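L-lysine 6-monooxygenase involved in desferrioxamine biosynthesis (Erwinia amylovora CFBP1430, PDB 5O8P) catalyses, probably, the FAD- and NADPH-dependent N-hydroxylation of cadaverine in the biosynthesis of the siderophore desferrioxamine. Local coordinates at residues R227-R230 / F231-L234; S276-I279 / N280-D284. All blocks are in the same frame, centred on the assembly; numbering follows the deposited sequence.

Interaction 1 of 2, residues R227-R230 / F231-L234; sequences RAPR and FYPL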
ATOM      1  N   ARG B 227     -25.041  15.173  -9.379  1.00 47.56           N
ATOM      2  CA  ARG B 227     -25.755  14.682 -10.563  1.00 52.08           C
ATOM      3  C   ARG B 227     -25.178  13.341 -11.028  1.00 51.44           C
ATOM      4  O   ARG B 227     -25.891  12.533 -11.634  1.00 51.93           O
ATOM      5  CB  ARG B 227     -25.705  15.692 -11.723  1.00 55.24           C
ATOM      6  CG  ARG B 227     -26.624  15.335 -12.890  1.00 62.76           C
ATOM      7  CD  ARG B 227     -25.968  15.557 -14.260  1.00 72.86           C
ATOM      8  NE  ARG B 227     -25.805  16.981 -14.538  1.00 78.34           N
ATOM      9  CZ  ARG B 227     -26.717  17.767 -15.125  1.00 81.15           C
ATOM     10  NH1 ARG B 227     -27.898  17.290 -15.521  1.00 80.33           N
ATOM     11  NH2 ARG B 227     -26.443  19.055 -15.315  1.00 81.84           N
ATOM     12  N   ALA B 228     -23.894  13.112 -10.742  1.00 45.12           N
ATOM     13  CA  ALA B 228     -23.205  11.881 -11.113  1.00 45.62           C
ATOM     14  C   ALA B 228     -23.935  10.649 -10.583  1.00 46.55           C
ATOM     15  O   ALA B 228     -24.516  10.696  -9.495  1.00 41.53           O
ATOM     16  CB  ALA B 228     -21.774  11.897 -10.587  1.00 45.86           C
ATOM     17  N   PRO B 229     -23.898   9.539 -11.348  1.00 51.84           N
ATOM     18  CA  PRO B 229     -24.575   8.302 -10.915  1.00 51.50           C
ATOM     19  C   PRO B 229     -23.973   7.668  -9.644  1.00 46.88           C
ATOM     20  O   PRO B 229     -24.691   7.040  -8.874  1.00 45.30           O
ATOM     21  CB  PRO B 229     -24.411   7.379 -12.137  1.00 52.11           C
ATOM     22  CG  PRO B 229     -23.168   7.864 -12.810  1.00 50.08           C
ATOM     23  CD  PRO B 229     -23.195   9.353 -12.637  1.00 50.25           C
ATOM     24  N   ARG B 230     -22.667   7.826  -9.457  1.00 43.81           N
ATOM     25  CA  ARG B 230     -21.960   7.370  -8.273  1.00 46.23           C
ATOM     26  C   ARG B 230     -20.932   8.427  -7.924  1.00 43.95           C
ATOM     27  O   ARG B 230     -20.768   9.406  -8.662  1.00 43.37           O
ATOM     28  CB  ARG B 230     -21.216   6.072  -8.580  1.00 52.99           C
ATOM     29  CG  ARG B 230     -22.103   4.888  -8.961  1.00 63.16           C
ATOM     30  CD  ARG B 230     -21.387   3.833  -9.796  1.00 68.28           C
ATOM     31  NE  ARG B 230     -21.232   4.314 -11.161  1.00 74.72           N
ATOM     32  CZ  ARG B 230     -20.077   4.519 -11.797  1.00 86.05           C
ATOM     33  NH1 ARG B 230     -18.906   4.260 -11.212  1.00 90.72           N
ATOM     34  NH2 ARG B 230     -20.097   5.002 -13.038  1.00 87.82           N
ATOM     35  N   PHE B 231     -20.240   8.235  -6.802  1.00 42.36           N
ATOM     36  CA  PHE B 231     -19.057   9.034  -6.478  1.00 42.87           C
ATOM     37  C   PHE B 231     -17.865   8.330  -7.118  1.00 43.67           C
ATOM     38  O   PHE B 231     -17.065   7.682  -6.426  1.00 43.99           O
ATOM     39  CB  PHE B 231     -18.900   9.199  -4.956  1.00 42.76           C
ATOM     40  CG  PHE B 231     -20.068   9.878  -4.313  1.00 41.27           C
ATOM     41  CD1 PHE B 231     -20.146  11.261  -4.256  1.00 39.60           C
ATOM     42  CD2 PHE B 231     -21.111   9.134  -3.802  1.00 44.23           C
ATOM     43  CE1 PHE B 231     -21.239  11.885  -3.685  1.00 39.90           C
ATOM     44  CE2 PHE B 231     -22.208   9.751  -3.218  1.00 44.38           C
ATOM     45  CZ  PHE B 231     -22.274  11.130  -3.163  1.00 41.32           C
ATOM     46  N   TYR B 232     -17.783   8.425  -8.448  1.00 44.95           N
ATOM     47  CA  TYR B 232     -16.844   7.596  -9.204  1.00 42.99           C
ATOM     48  C   TYR B 232     -15.409   8.029  -8.960  1.00 42.35           C
ATOM     49  O   TYR B 232     -15.128   9.219  -8.848  1.00 45.62           O
ATOM     50  CB  TYR B 232     -17.165   7.511 -10.722  1.00 49.21           C
ATOM     51  CG  TYR B 232     -17.471   8.804 -11.460  1.00 53.45           C
ATOM     52  CD1 TYR B 232     -16.498   9.795 -11.602  1.00 57.08           C
ATOM     53  CD2 TYR B 232     -18.724   9.019 -12.053  1.00 57.16           C
ATOM     54  CE1 TYR B 232     -16.757  10.982 -12.290  1.00 62.22           C
ATOM     55  CE2 TYR B 232     -18.996  10.202 -12.742  1.00 63.37           C
ATOM     56  CZ  TYR B 232     -18.011  11.188 -12.857  1.00 65.45           C
ATOM     57  OH  TYR B 232     -18.262  12.370 -13.528  1.00 64.74           O
ATOM     58  N   PRO B 233     -14.498   7.057  -8.832  1.00 43.41           N
ATOM     59  CA  PRO B 233     -13.089   7.411  -8.748  1.00 43.99           C
ATOM     60  C   PRO B 233     -12.497   7.764 -10.111  1.00 44.95           C
ATOM     61  O   PRO B 233     -13.017   7.359 -11.151  1.00 46.00           O
ATOM     62  CB  PRO B 233     -12.441   6.138  -8.204  1.00 41.91           C
ATOM     63  CG  PRO B 233     -13.293   5.052  -8.732  1.00 41.23           C
ATOM     64  CD  PRO B 233     -14.692   5.598  -8.775  1.00 42.32           C
ATOM     65  N   LEU B 234     -11.406   8.512 -10.069  1.00 48.33           N
ATOM     66  CA  LEU B 234     -10.588   8.798 -11.224  1.00 46.92           C
ATOM     67  C   LEU B 234      -9.898   7.493 -11.569  1.00 45.39           C
ATOM     68  O   LEU B 234      -9.280   6.893 -10.684  1.00 43.15           O
ATOM     69  CB  LEU B 234      -9.542   9.850 -10.865  1.00 51.49           C
ATOM     70  CG  LEU B 234      -8.627  10.309 -11.987  1.00 62.07           C
ATOM     71  CD1 LEU B 234      -9.380  11.277 -12.869  1.00 58.10           C
ATOM     72  CD2 LEU B 234      -7.359  10.951 -11.428  1.00 70.88           C
TER

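Interaction 2 of 2, residues S276-I279 / N280-D284; sequences SSLI and NAIYD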
ATOM      1  N   SER B 276      -9.124   7.893  -5.670  1.00 37.18           N
ATOM      2  CA  SER B 276      -9.692   6.732  -4.962  1.00 34.97           C
ATOM      3  C   SER B 276      -9.315   6.685  -3.481  1.00 32.74           C
ATOM      4  O   SER B 276     -10.143   6.315  -2.673  1.00 32.89           O
ATOM      5  CB  SER B 276      -9.364   5.422  -5.678  1.00 35.50           C
ATOM      6  OG  SER B 276      -7.974   5.245  -5.825  1.00 40.60           O
ATOM      7  N   SER B 277      -8.098   7.082  -3.130  1.00 34.12           N
ATOM      8  CA  SER B 277      -7.694   7.184  -1.727  1.00 36.06           C
ATOM      9  C   SER B 277      -8.613   8.079  -0.916  1.00 38.89           C
ATOM     10  O   SER B 277      -8.901   7.780   0.250  1.00 38.83           O
ATOM     11  CB  SER B 277      -6.286   7.749  -1.608  1.00 38.13           C
ATOM     12  OG  SER B 277      -5.340   6.820  -2.090  1.00 42.78           O
ATOM     13  N   LEU B 278      -9.040   9.181  -1.535  1.00 37.73           N
ATOM     14  CA  LEU B 278      -9.875  10.165  -0.868  1.00 37.93           C
ATOM     15  C   LEU B 278     -11.290   9.643  -0.684  1.00 38.66           C
ATOM     16  O   LEU B 278     -11.839   9.780   0.402  1.00 45.22           O
ATOM     17  CB  LEU B 278      -9.899  11.485  -1.645  1.00 39.16           C
ATOM     18  CG  LEU B 278     -10.683  12.667  -1.065  1.00 40.52           C
ATOM     19  CD1 LEU B 278     -10.177  13.016   0.329  1.00 41.98           C
ATOM     20  CD2 LEU B 278     -10.590  13.871  -1.997  1.00 38.38           C
ATOM     21  N   ILE B 279     -11.884   9.041  -1.715  1.00 36.23           N
ATOM     22  CA  ILE B 279     -13.191   8.409  -1.543  1.00 37.76           C
ATOM     23  C   ILE B 279     -13.146   7.465  -0.341  1.00 38.02           C
ATOM     24  O   ILE B 279     -13.997   7.534   0.536  1.00 42.04           O
ATOM     25  CB  ILE B 279     -13.639   7.588  -2.764  1.00 41.63           C
ATOM     26  CG1 ILE B 279     -13.988   8.499  -3.923  1.00 42.96           C
ATOM     27  CG2 ILE B 279     -14.875   6.746  -2.426  1.00 46.82           C
ATOM     28  CD1 ILE B 279     -13.960   7.818  -5.271  1.00 42.91           C
ATOM     29  N   ASN B 280     -12.157   6.583  -0.318  1.00 37.36           N
ATOM     30  CA  ASN B 280     -12.005   5.649   0.781  1.00 39.21           C
ATOM     31  C   ASN B 280     -11.718   6.319   2.114  1.00 39.21           C
ATOM     32  O   ASN B 280     -12.157   5.824   3.147  1.00 39.79           O
ATOM     33  CB  ASN B 280     -10.892   4.655   0.481  1.00 41.94           C
ATOM     34  CG  ASN B 280     -11.257   3.682  -0.624  1.00 42.11           C
ATOM     35  OD1 ASN B 280     -12.420   3.561  -1.038  1.00 39.45           O
ATOM     36  ND2 ASN B 280     -10.254   2.963  -1.098  1.00 44.58           N
ATOM     37  N   ALA B 281     -10.966   7.419   2.106  1.00 37.47           N
ATOM     38  CA  ALA B 281     -10.719   8.176   3.343  1.00 34.96           C
ATOM     39  C   ALA B 281     -11.990   8.810   3.900  1.00 33.68           C
ATOM     40  O   ALA B 281     -12.152   8.900   5.122  1.00 35.02           O
ATOM     41  CB  ALA B 281      -9.664   9.229   3.120  1.00 35.65           C
ATOM     42  N   ILE B 282     -12.874   9.242   2.999  1.00 31.30           N
ATOM     43  CA  ILE B 282     -14.183   9.770   3.369  1.00 31.29           C
ATOM     44  C   ILE B 282     -15.055   8.675   3.985  1.00 32.61           C
ATOM     45  O   ILE B 282     -15.682   8.912   5.006  1.00 32.96           O
ATOM     46  CB  ILE B 282     -14.908  10.404   2.158  1.00 31.37           C
ATOM     47  CG1 ILE B 282     -14.194  11.669   1.720  1.00 32.34           C
ATOM     48  CG2 ILE B 282     -16.365  10.734   2.478  1.00 31.47           C
ATOM     49  CD1 ILE B 282     -14.634  12.180   0.368  1.00 34.86           C
ATOM     50  N   TYR B 283     -15.112   7.491   3.375  1.00 33.91           N
ATOM     51  CA  TYR B 283     -15.873   6.374   3.970  1.00 32.12           C
ATOM     52  C   TYR B 283     -15.309   6.026   5.336  1.00 33.17           C
ATOM     53  O   TYR B 283     -16.062   5.894   6.289  1.00 31.70           O
ATOM     54  CB  TYR B 283     -15.897   5.116   3.089  1.00 29.99           C
ATOM     55  CG  TYR B 283     -16.845   4.087   3.618  1.00 27.89           C
ATOM     56  CD1 TYR B 283     -18.187   4.117   3.267  1.00 27.85           C
ATOM     57  CD2 TYR B 283     -16.418   3.101   4.514  1.00 28.35           C
ATOM     58  CE1 TYR B 283     -19.090   3.180   3.780  1.00 28.17           C
ATOM     59  CE2 TYR B 283     -17.312   2.156   5.032  1.00 27.66           C
ATOM     60  CZ  TYR B 283     -18.654   2.200   4.663  1.00 27.54           C
ATOM     61  OH  TYR B 283     -19.589   1.297   5.152  1.00 28.02           O
ATOM     62  N   ASP B 284     -13.989   5.903   5.427  1.00 36.76           N
ATOM     63  CA  ASP B 284     -13.341   5.577   6.692  1.00 40.31           C
ATOM     64  C   ASP B 284     -13.592   6.635   7.764  1.00 37.07           C
ATOM     65  O   ASP B 284     -13.711   6.298   8.932  1.00 37.01           O
ATOM     66  CB  ASP B 284     -11.825   5.319   6.501  1.00 44.77           C
ATOM     67  CG  ASP B 284     -11.517   3.939   5.879  1.00 51.99           C
ATOM     68  OD1 ASP B 284     -12.457   3.222   5.446  1.00 57.66           O
ATOM     69  OD2 ASP B 284     -10.319   3.565   5.831  1.00 56.82           O
TER

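Interaction 1 of 2, residues R227-R230 / F231-L234
Arg230 and Tyr232 meet across a tight turn in the loop between strand 221-225 and helix 238-241. Their side chains cross at about a right angle. Arg230 NH1 comes to 3.7 Å from Tyr232 CB, and Tyr232 CD2 lies over one face of the guanidinium. The two planes are 46° apart, so this is an inclined contact and not a flat stack. The Arg230 chain bends at chi3, which brings its end round to the tyrosine. Ala228 CB packs against Tyr232 CE2 at 3.9 Å, approaching the ring obliquely. Pro229 CD approaches the ring edge more loosely, 4.3 Å from the same CE2 of Tyr232. Tyr232 CG sits between its backbone N and carbonyl carbon (chi1 47°), and this turns the ring back over the preceding residues. The bend itself is an inverse gamma turn centred on Phe231. Its bond, from Tyr232 N to Arg230 O, is 3.1 Å long and weak, with an N-H...O angle of 128°. The Phe231 ring leaves the turn to meet Trp224. Arg227 and Tyr232 bind NADP(+) in a structure of this protein, although none is bound to this chain. Arg230 instead forms a salt bridge through NH1 with Glu235 of the second subunit. The contact therefore joins a nucleotide-binding tyrosine to an arginine whose charge is engaged across the subunit interface.

Interaction 2 of 2, residues S276-I279 / N280-D284
Asn280 folds its side chain back over the carbonyl of Ser276, one turn earlier in helix 276-290. Its CB lies 3.6 Å from Ser276 O. CG is anti to its own carbonyl carbon (chi1 -70°), which directs the amide back toward the start of the helix, and CG stands 3.5 Å from Ser276 O. At the tip, ND2 stays 3.7 Å from Ser276 O. The other end of the amide, OD1, accepts a hydrogen bond from the backbone N of Lys238 of the second subunit. Ser276 O is already used by the main chain: Asn280 N donates to it over 3.1 Å, in a nearly straight bond of 174°. The same i to i+4 pattern continues from Ala281 to Ser277, Ile282 to Leu278 and Tyr283 to Ile279, as in a regular alpha helix. On another side of the helix Leu278 CG meets Ile282 CD1 at 4.2 Å. Leu278 and Ile282 face helix 202-213, touching Ala205 and Tyr209 among others. Ile279 packs on Pro233 and Ile274 of nearby loops and on Thr237 of the second subunit. The Tyr283 ring meets Phe424 of the second subunit edge-to-face, and its OH is hydrogen-bonded to Ser89 OG of the third subunit. The helix is thus held between helix 202-213 of its own chain and two neighbouring subunits.

The two contacts touch each other. Ile279 CD1 of interaction 2 packs against the backbone of Phe231 to Pro233, and Pro233 also meets Ser276. The loop of interaction 1 thus rests on the start of the helix of interaction 2. Interaction 1 is a surface contact, held by side-chain packing and one weak turn bond. Interaction 2 is partly buried and rests on regular helical hydrogen bonds, with apolar residues facing a neighbouring helix. Both reach the second subunit: 227-234 by a salt bridge of Arg230 and by packing of Phe231 and Pro233, 276-284 by Asn280, Asp284 and Tyr283 as well as by packing. NADP(+)-binding residues belong to interaction 1.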